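Local atomic coordinates of periplasmic binding protein/LacI transcriptional regulator (Alkaliphilus metalliredigens, PDB entry 3CTP), a protein that binds beta-D-xylulofuranose in its effector-binding core and, as a LacI-family member, probably represses transcription in response to a sugar ligand. Residues A122-C127 / Q211-V216; I70-F75 / N239-A244; G180-V183 / T187-R190. All coordinates share one frame; numbering follows the deposited sequence. Where two conformers were deposited one is given.

Overall arrangement
The three contacts surround a single bound sugar, which touches all of them, in the cleft of a two-lobed periplasmic-binding-protein fold. Along the chain they are nested: interaction 3 lies inside the loop closed by interaction 1, which in turn lies inside that closed by interaction 2. The centre of interaction 1 is about 11 Å from the centres of interactions 2 and 3, whose own centres are about 15 Å apart. Residues 70-75 and 122-127 come from the side of the seven-stranded mixed sheet, the others from that of the four-stranded parallel one. Asp213 joins interactions 1 and 2 in one polar network beside the ligand; interaction 3 reaches it separately through Thr187 and Arg190.

Interaction 1: residues A122-C127 / Q211-V216; sequences ASRSQC and QHDFQV. With XLF (beta-D-xylulofuranose), chain C.
Arg124 brings the NH1 edge of its guanidinium up against the carboxylate of Asp213 in a salt bridge that spans the cleft of a two-lobed periplasmic-binding-protein fold. Arg124 follows the C-terminal end of strand 119-123 in one lobe, whereas Asp213 sits in the loop after strand 206-209 of the other. The backbones stay well apart, with the CA atoms of Arg124 and Asp213 separated by 11.2 Å, and the long arginine chain closes most of that gap. Its bend at chi3 (71°) helps turn the flat group so that aspartate and sugar oxygen both lie near its plane, at different edges.

Arg124 NH1 donates to Asp213 OD2 over 2.8 Å along a nearly straight line, with the oxygen almost in the guanidinium plane. OD2 accepts on its anti side, with the donor 25° out of the carboxylate plane, and the guanidinium and carboxylate planes are steeply inclined, 68° apart, so this is a single-point bridge and not a side-by-side bidentate pair. The neighbouring nitrogen looks to the ligand: Arg124 NH2 is 2.9 Å from sugar O4 in a good hydrogen bond, while its approach to ring oxygen O5 is weak.

Around this core, Asp100 makes a second salt bridge to Arg124 NH1, and Phe184 adds a cation-pi contact. Asp213 also takes hydrogen bonds from Asn72 at OD2 and from Asn239 at OD1, so it positions two further sugar-binding side chains; the arginine probably helps to keep Asp213 ionised. A backbone N-H holds the carboxylate in turn: Phe214 N, the next amide in the chain, reaches Asp213 OD1 at 2.8 Å, coming from above the carboxylate plane.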
loop_
_atom_site.group_PDB
_atom_site.type_symbol
_atom_site.label_atom_id
_atom_site.label_comp_id
_atom_site.label_asym_id
_atom_site.label_seq_id
_atom_site.Cartn_x
_atom_site.Cartn_y
_atom_site.Cartn_z
ATOM N N ALA A 122 3.274 -7.418 -17.162
ATOM C CA ALA A 122 1.891 -7.844 -16.932
ATOM C C ALA A 122 1.773 -8.773 -15.720
ATOM O O ALA A 122 2.126 -9.962 -15.787
ATOM C CB ALA A 122 1.376 -8.552 -18.196
ATOM N N SER A 123 1.263 -8.240 -14.610
ATOM C CA SER A 123 1.233 -8.996 -13.356
ATOM C C SER A 123 -0.082 -9.747 -13.179
ATOM O O SER A 123 -1.179 -9.177 -13.363
ATOM C CB SER A 123 1.510 -8.092 -12.119
ATOM O OG SER A 123 2.743 -7.420 -12.267
ATOM N N ARG A 124 0.020 -11.025 -12.814
ATOM C CA ARG A 124 -1.164 -11.783 -12.466
ATOM C C ARG A 124 -2.244 -11.628 -13.555
ATOM O O ARG A 124 -3.452 -11.456 -13.278
ATOM C CB ARG A 124 -1.665 -11.381 -11.064
ATOM C CG ARG A 124 -2.335 -12.516 -10.334
ATOM C CD ARG A 124 -2.156 -12.369 -8.825
ATOM N NE ARG A 124 -2.956 -11.257 -8.287
ATOM C CZ ARG A 124 -2.865 -10.855 -7.018
ATOM N NH1 ARG A 124 -3.635 -9.867 -6.568
ATOM N NH2 ARG A 124 -2.013 -11.478 -6.189
ATOM N N SER A 125 -1.804 -11.721 -14.801
ATOM C CA SER A 125 -2.696 -11.483 -15.937
ATOM C C SER A 125 -3.846 -12.483 -16.023
ATOM O O SER A 125 -3.665 -13.682 -15.770
ATOM C CB SER A 125 -1.893 -11.568 -17.253
ATOM O OG SER A 125 -2.765 -11.384 -18.381
ATOM N N GLN A 126 -5.013 -11.991 -16.447
ATOM C CA GLN A 126 -6.142 -12.866 -16.790
ATOM C C GLN A 126 -6.467 -12.910 -18.283
ATOM O O GLN A 126 -7.432 -13.564 -18.707
ATOM C CB GLN A 126 -7.379 -12.485 -15.994
ATOM C CG GLN A 126 -7.153 -12.681 -14.500
ATOM C CD GLN A 126 -8.400 -12.432 -13.700
ATOM O OE1 GLN A 126 -9.524 -12.622 -14.192
ATOM N NE2 GLN A 126 -8.224 -12.007 -12.458
ATOM N N CYS A 127 -5.667 -12.240 -19.087
ATOM C CA CYS A 127 -5.839 -12.346 -20.541
ATOM C C CYS A 127 -4.952 -13.394 -21.183
ATOM O O CYS A 127 -4.110 -14.030 -20.540
ATOM C CB CYS A 127 -5.545 -11.020 -21.204
ATOM S SG CYS A 127 -6.476 -9.689 -20.459
ATOM N N GLN A 211 -11.941 -15.339 -2.462
ATOM C CA GLN A 211 -12.122 -15.102 -3.909
ATOM C C GLN A 211 -11.413 -13.878 -4.429
ATOM O O GLN A 211 -11.421 -13.604 -5.664
ATOM C CB GLN A 211 -13.617 -14.950 -4.233
ATOM C CG GLN A 211 -14.425 -16.170 -3.792
ATOM C CD GLN A 211 -13.946 -17.437 -4.462
ATOM O OE1 GLN A 211 -13.875 -17.504 -5.693
ATOM N NE2 GLN A 211 -13.613 -18.450 -3.661
ATOM N N HIS A 212 -10.810 -13.120 -3.512
ATOM C CA HIS A 212 -10.122 -11.887 -3.881
ATOM C C HIS A 212 -8.843 -11.787 -3.055
ATOM O O HIS A 212 -8.770 -12.332 -1.955
ATOM C CB HIS A 212 -10.973 -10.657 -3.520
ATOM C CG HIS A 212 -12.313 -10.641 -4.178
ATOM N ND1 HIS A 212 -13.429 -11.212 -3.601
ATOM C CD2 HIS A 212 -12.719 -10.126 -5.363
ATOM C CE1 HIS A 212 -14.470 -11.047 -4.405
ATOM N NE2 HIS A 212 -14.068 -10.385 -5.479
ATOM N N ASP A 213 -7.864 -11.068 -3.594
ATOM C CA ASP A 213 -6.746 -10.591 -2.776
ATOM C C ASP A 213 -7.312 -9.520 -1.841
ATOM O O ASP A 213 -8.496 -9.143 -1.913
ATOM C CB ASP A 213 -5.674 -9.999 -3.717
ATOM C CG ASP A 213 -4.314 -9.831 -3.069
ATOM O OD1 ASP A 213 -4.145 -10.164 -1.875
ATOM O OD2 ASP A 213 -3.399 -9.382 -3.800
ATOM N N PHE A 214 -6.467 -8.995 -0.969
ATOM C CA PHE A 214 -6.927 -7.959 -0.028
ATOM C C PHE A 214 -7.671 -6.813 -0.705
ATOM O O PHE A 214 -7.240 -6.252 -1.735
ATOM C CB PHE A 214 -5.720 -7.347 0.706
ATOM C CG PHE A 214 -6.106 -6.263 1.680
ATOM C CD1 PHE A 214 -6.750 -6.601 2.860
ATOM C CD2 PHE A 214 -5.836 -4.927 1.415
ATOM C CE1 PHE A 214 -7.150 -5.597 3.787
ATOM C CE2 PHE A 214 -6.218 -3.924 2.352
ATOM C CZ PHE A 214 -6.867 -4.267 3.516
ATOM N N GLN A 215 -8.821 -6.451 -0.113
ATOM C CA GLN A 215 -9.546 -5.253 -0.473
ATOM C C GLN A 215 -9.925 -4.643 0.864
ATOM O O GLN A 215 -10.110 -5.369 1.843
ATOM C CB GLN A 215 -10.877 -5.615 -1.153
ATOM C CG GLN A 215 -10.783 -6.345 -2.487
ATOM C CD GLN A 215 -12.181 -6.698 -3.048
ATOM O OE1 GLN A 215 -12.580 -6.190 -4.090
ATOM N NE2 GLN A 215 -12.914 -7.548 -2.334
ATOM N N VAL A 216 -10.071 -3.327 0.897
ATOM C CA VAL A 216 -10.394 -2.663 2.148
ATOM C C VAL A 216 -11.718 -3.195 2.711
ATOM O O VAL A 216 -11.882 -3.311 3.933
ATOM C CB VAL A 216 -10.431 -1.151 1.962
ATOM C CG1 VAL A 216 -10.940 -0.463 3.220
ATOM C CG2 VAL A 216 -9.012 -0.681 1.630
HETATM O O4 XLF C . -0.472 -13.910 -6.469
HETATM C C4 XLF C . 0.193 -14.037 -5.210
HETATM C C5 XLF C . -0.848 -13.826 -4.120
HETATM O O5 XLF C . -0.562 -12.547 -3.543
HETATM C C3 XLF C . 1.190 -12.908 -5.008
HETATM O O3 XLF C . 2.543 -13.369 -5.111
HETATM C C2 XLF C . 0.859 -12.461 -3.610
HETATM O O2 XLF C . 1.431 -13.357 -2.635
HETATM C C1 XLF C . 1.276 -11.031 -3.336
HETATM O O1 XLF C . 0.815 -10.646 -2.032
#

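Interaction 2: residues I70-F75 / N239-A244; sequences ISNPFF and NDIAAA. With XLF (beta-D-xylulofuranose), chain C.
Two helix N-caps, Asn72 before helix 73-88 and Asn239 before helix 240-252, confront each other at the sugar pocket. Their side chains arrive from opposite directions with the amide planes 72° apart, and Asn72 ND2 comes within 3.5 Å of Asn239 ND2. Neither nitrogen donates to the other; each divides its N-H groups between the sugar and Asp213. Asn72 ND2 gives a hydrogen bond of 2.8 Å to sugar O1, and Asn239 ND2 one of 3.1 Å to the ring oxygen O5.

The carbonyl ends do the capping. Asn72 OD1 accepts from Phe74 N, the donor lying above the carbonyl plane, while Asn239 OD1 takes Ala242 N nearly head-on. Each amide is therefore held at both its oxygen and its nitrogen. A water adds a bridge between the segments, donating to Asn72 OD1 and accepting from Ile241 N.

Ile241 packs behind the polar pair. With its CG1 anti to the backbone N (chi1 -175°), its CG2 branch lies against the Asn72 amide, 3.6 Å from Asn72 OD1, and the apolar contact is made by Pro73 CD, 4.0 Å from Ile241 CB. On the ligand side, Phe74 CD2 approaches sugar C1 at 3.5 Å and also sits over the centre of the Phe75 ring. Helix N-termini converging on a ligand in the interlobe cleft are typical of the periplasmic-binding-protein fold.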
loop_
_atom_site.group_PDB
_atom_site.type_symbol
_atom_site.label_atom_id
_atom_site.label_comp_id
_atom_site.label_asym_id
_atom_site.label_seq_id
_atom_site.Cartn_x
_atom_site.Cartn_y
_atom_site.Cartn_z
ATOM N N ILE A 70 -1.912 -1.820 -5.659
ATOM C CA ILE A 70 -0.760 -1.375 -4.827
ATOM C C ILE A 70 -1.188 -1.241 -3.375
ATOM O O ILE A 70 -0.328 -1.054 -2.477
ATOM C CB ILE A 70 -0.088 -0.039 -5.277
ATOM C CG1 ILE A 70 -1.119 1.077 -5.428
ATOM C CG2 ILE A 70 0.763 -0.253 -6.553
ATOM C CD1 ILE A 70 -0.516 2.450 -5.672
ATOM N N SER A 71 -2.490 -1.388 -3.146
ATOM C CA SER A 71 -2.976 -1.611 -1.738
ATOM C C SER A 71 -2.459 -2.873 -1.055
ATOM O O SER A 71 -2.415 -2.941 0.171
ATOM C CB SER A 71 -4.479 -1.597 -1.609
ATOM O OG SER A 71 -5.053 -2.850 -1.927
ATOM N N ASN A 72 -2.019 -3.855 -1.832
ATOM C CA ASN A 72 -1.271 -4.975 -1.231
ATOM C C ASN A 72 0.198 -4.578 -1.109
ATOM O O ASN A 72 0.837 -4.258 -2.114
ATOM C CB ASN A 72 -1.441 -6.197 -2.149
ATOM C CG ASN A 72 -0.687 -7.406 -1.650
ATOM O OD1 ASN A 72 0.226 -7.308 -0.806
ATOM N ND2 ASN A 72 -1.078 -8.590 -2.163
ATOM N N PRO A 73 0.707 -4.525 0.129
ATOM C CA PRO A 73 2.088 -4.111 0.355
ATOM C C PRO A 73 3.073 -4.781 -0.562
ATOM O O PRO A 73 4.024 -4.156 -1.003
ATOM C CB PRO A 73 2.336 -4.550 1.809
ATOM C CG PRO A 73 1.009 -4.269 2.453
ATOM C CD PRO A 73 0.004 -4.790 1.410
ATOM N N PHE A 74 2.865 -6.053 -0.877
ATOM C CA PHE A 74 3.850 -6.735 -1.717
ATOM C C PHE A 74 3.937 -6.034 -3.084
ATOM O O PHE A 74 5.027 -5.831 -3.639
ATOM C CB PHE A 74 3.443 -8.209 -1.943
ATOM C CG PHE A 74 4.357 -8.922 -2.918
ATOM C CD1 PHE A 74 5.592 -9.380 -2.492
ATOM C CD2 PHE A 74 3.989 -9.061 -4.245
ATOM C CE1 PHE A 74 6.467 -10.007 -3.402
ATOM C CE2 PHE A 74 4.843 -9.676 -5.174
ATOM C CZ PHE A 74 6.089 -10.143 -4.737
ATOM N N PHE A 75 2.797 -5.654 -3.643
ATOM C CA PHE A 75 2.868 -5.030 -4.967
ATOM C C PHE A 75 3.387 -3.600 -4.920
ATOM O O PHE A 75 4.002 -3.143 -5.903
ATOM C CB PHE A 75 1.527 -5.090 -5.703
ATOM C CG PHE A 75 1.202 -6.474 -6.174
ATOM C CD1 PHE A 75 1.973 -7.068 -7.172
ATOM C CD2 PHE A 75 0.176 -7.184 -5.596
ATOM C CE1 PHE A 75 1.703 -8.392 -7.591
ATOM C CE2 PHE A 75 -0.081 -8.501 -5.994
ATOM C CZ PHE A 75 0.668 -9.093 -7.002
ATOM N N ASN A 239 -1.224 -15.121 1.577
ATOM C CA ASN A 239 -0.228 -14.047 1.566
ATOM C C ASN A 239 -0.259 -13.263 2.845
ATOM O O ASN A 239 -1.099 -13.521 3.716
ATOM C CB ASN A 239 -0.328 -13.145 0.311
ATOM C CG ASN A 239 -1.563 -12.296 0.288
ATOM O OD1 ASN A 239 -2.208 -12.104 1.305
ATOM N ND2 ASN A 239 -1.913 -11.765 -0.904
ATOM N N ASP A 240 0.723 -12.381 3.015
ATOM C CA ASP A 240 0.881 -11.706 4.295
ATOM C C ASP A 240 -0.248 -10.729 4.596
ATOM O O ASP A 240 -0.667 -10.616 5.742
ATOM C CB ASP A 240 2.218 -10.949 4.388
ATOM C CG ASP A 240 3.415 -11.872 4.481
ATOM O OD1 ASP A 240 3.255 -13.086 4.739
ATOM O OD2 ASP A 240 4.549 -11.351 4.310
ATOM N N ILE A 241 -0.718 -10.003 3.581
ATOM C CA ILE A 241 -1.804 -9.031 3.850
ATOM C C ILE A 241 -3.109 -9.759 4.216
ATOM O O ILE A 241 -3.830 -9.335 5.131
ATOM C CB ILE A 241 -1.952 -7.991 2.691
ATOM C CG1 ILE A 241 -2.985 -6.919 3.052
ATOM C CG2 ILE A 241 -2.253 -8.676 1.382
ATOM C CD1 ILE A 241 -2.537 -6.036 4.203
ATOM N N ALA A 242 -3.403 -10.878 3.555
ATOM C CA ALA A 242 -4.564 -11.673 3.977
ATOM C C ALA A 242 -4.335 -12.222 5.399
ATOM O O ALA A 242 -5.242 -12.267 6.231
ATOM C CB ALA A 242 -4.794 -12.814 2.978
ATOM N N ALA A 243 -3.113 -12.652 5.694
ATOM C CA ALA A 243 -2.832 -13.161 7.059
ATOM C C ALA A 243 -3.105 -12.082 8.107
ATOM O O ALA A 243 -3.587 -12.380 9.200
ATOM C CB ALA A 243 -1.358 -13.617 7.186
ATOM N N ALA A 244 -2.746 -10.836 7.797
ATOM C CA ALA A 244 -2.990 -9.739 8.732
ATOM C C ALA A 244 -4.478 -9.622 9.035
ATOM O O ALA A 244 -4.865 -9.328 10.192
ATOM C CB ALA A 244 -2.483 -8.405 8.121
HETATM O O4 XLF C . -0.472 -13.910 -6.469
HETATM C C4 XLF C . 0.193 -14.037 -5.210
HETATM C C5 XLF C . -0.848 -13.826 -4.120
HETATM O O5 XLF C . -0.562 -12.547 -3.543
HETATM C C3 XLF C . 1.190 -12.908 -5.008
HETATM O O3 XLF C . 2.543 -13.369 -5.111
HETATM C C2 XLF C . 0.859 -12.461 -3.610
HETATM O O2 XLF C . 1.431 -13.357 -2.635
HETATM C C1 XLF C . 1.276 -11.031 -3.336
HETATM O O1 XLF C . 0.815 -10.646 -2.032
HETATM O O HOH W 1 1.354 -9.057 1.227
#

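Interaction 3: residues G180-V183 / T187-R190; sequences GPEV and TELR. With XLF (beta-D-xylulofuranose), chain C.
From its CB, Thr187 meets Gly180: the Thr187 CB to Gly180 CA distance is 3.9 Å, a close fit against a residue with no side chain of its own. Beyond CB the two branches part. The hydroxyl OG1 turns toward the loop, where a water 2.7 Å from OG1 also lies within hydrogen-bonding distance of Gly180 O and Glu188 OE2; OG1 is hydrogen-bonded as well to Phe184 O. The methyl CG2 goes the other way and packs 3.5 Å from C5 of the sugar. Since chi1 (59°) sets OG1 between the backbone N and the carbonyl carbon, the polar branch faces the loop and the apolar one the ligand.

This is the strand-loop-helix turn of an alpha/beta lobe, in which strand 175-179 runs through residues 180-183 into helix 185-200. A second water ties its two arms together, accepting from Gly180 N and donating to Thr187 O.

One residue on, Glu188 folds back over the loop. Its CG lies 3.4 Å from Glu182 O, and the bend at chi2 (-67°) brings the carboxylate back over Glu182, with OE1 3.8 Å from Glu182 CG; the charge at OE2 is met by Lys179 in a salt bridge. Further along the helix, Arg190 carries its guanidinium to the sugar, where NH1 donates to O2 at 2.8 Å and NH2 to O3 at 2.9 Å.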
loop_
_atom_site.group_PDB
_atom_site.type_symbol
_atom_site.label_atom_id
_atom_site.label_comp_id
_atom_site.label_asym_id
_atom_site.label_seq_id
_atom_site.Cartn_x
_atom_site.Cartn_y
_atom_site.Cartn_z
ATOM N N GLY A 180 -5.814 -18.869 -1.887
ATOM C CA GLY A 180 -6.175 -17.722 -2.711
ATOM C C GLY A 180 -7.103 -18.131 -3.827
ATOM O O GLY A 180 -7.404 -19.329 -4.001
ATOM N N PRO A 181 -7.572 -17.136 -4.593
ATOM C CA PRO A 181 -8.419 -17.314 -5.743
ATOM C C PRO A 181 -7.769 -18.279 -6.741
ATOM O O PRO A 181 -6.571 -18.191 -6.952
ATOM C CB PRO A 181 -8.383 -15.916 -6.385
ATOM C CG PRO A 181 -8.181 -14.987 -5.308
ATOM C CD PRO A 181 -7.332 -15.720 -4.282
ATOM N N GLU A 182 -8.564 -19.136 -7.370
ATOM C CA GLU A 182 -8.082 -20.101 -8.342
ATOM C C GLU A 182 -7.389 -19.482 -9.562
ATOM O O GLU A 182 -6.551 -20.146 -10.212
ATOM C CB GLU A 182 -9.244 -20.991 -8.800
ATOM C CG GLU A 182 -8.846 -22.138 -9.673
ATOM C CD GLU A 182 -10.028 -23.034 -9.987
ATOM O OE1 GLU A 182 -10.890 -23.214 -9.090
ATOM O OE2 GLU A 182 -10.090 -23.546 -11.122
ATOM N N VAL A 183 -7.738 -18.235 -9.876
ATOM C CA VAL A 183 -7.169 -17.579 -11.047
ATOM C C VAL A 183 -5.748 -17.084 -10.809
ATOM O O VAL A 183 -5.128 -16.591 -11.748
ATOM C CB VAL A 183 -8.045 -16.400 -11.504
ATOM C CG1 VAL A 183 -9.391 -16.946 -11.995
ATOM C CG2 VAL A 183 -8.238 -15.393 -10.399
ATOM N N THR A 187 -0.947 -18.787 -6.176
ATOM C CA THR A 187 -1.565 -19.345 -4.977
ATOM C C THR A 187 -2.006 -20.785 -5.200
ATOM O O THR A 187 -2.068 -21.588 -4.240
ATOM C CB THR A 187 -2.710 -18.462 -4.420
ATOM O OG1 THR A 187 -3.725 -18.282 -5.403
ATOM C CG2 THR A 187 -2.162 -17.083 -4.082
ATOM N N GLU A 188 -2.325 -21.130 -6.436
ATOM C CA GLU A 188 -2.662 -22.533 -6.721
ATOM C C GLU A 188 -1.435 -23.414 -6.472
ATOM O O GLU A 188 -1.560 -24.505 -5.927
ATOM C CB GLU A 188 -3.144 -22.725 -8.157
ATOM C CG GLU A 188 -4.562 -22.171 -8.402
ATOM C CD GLU A 188 -5.604 -22.971 -7.626
ATOM O OE1 GLU A 188 -6.012 -24.054 -8.094
ATOM O OE2 GLU A 188 -6.002 -22.542 -6.536
ATOM N N LEU A 189 -0.261 -22.939 -6.872
ATOM C CA LEU A 189 0.952 -23.729 -6.618
ATOM C C LEU A 189 1.251 -23.796 -5.120
ATOM O O LEU A 189 1.691 -24.843 -4.615
ATOM C CB LEU A 189 2.126 -23.133 -7.399
ATOM C CG LEU A 189 2.099 -23.435 -8.894
ATOM C CD1 LEU A 189 3.166 -22.599 -9.596
ATOM C CD2 LEU A 189 2.313 -24.931 -9.117
ATOM N N ARG A 190 1.036 -22.693 -4.384
ATOM C CA ARG A 190 1.240 -22.773 -2.933
ATOM C C ARG A 190 0.321 -23.810 -2.297
ATOM O O ARG A 190 0.723 -24.577 -1.427
ATOM C CB ARG A 190 1.010 -21.406 -2.244
ATOM C CG ARG A 190 2.032 -20.380 -2.693
ATOM C CD ARG A 190 1.658 -18.960 -2.254
ATOM N NE ARG A 190 2.484 -18.013 -3.007
ATOM C CZ ARG A 190 2.283 -16.700 -3.056
ATOM N NH1 ARG A 190 1.285 -16.138 -2.372
ATOM N NH2 ARG A 190 3.085 -15.959 -3.814
HETATM O O4 XLF C . -0.472 -13.910 -6.469
HETATM C C4 XLF C . 0.193 -14.037 -5.210
HETATM C C5 XLF C . -0.848 -13.826 -4.120
HETATM O O5 XLF C . -0.562 -12.547 -3.543
HETATM C C3 XLF C . 1.190 -12.908 -5.008
HETATM O O3 XLF C . 2.543 -13.369 -5.111
HETATM C C2 XLF C . 0.859 -12.461 -3.610
HETATM O O2 XLF C . 1.431 -13.357 -2.635
HETATM C C1 XLF C . 1.276 -11.031 -3.336
HETATM O O1 XLF C . 0.815 -10.646 -2.032
HETATM O O HOH W 2 -3.234 -20.685 -1.807
HETATM O O HOH W 3 -5.133 -20.570 -4.934
#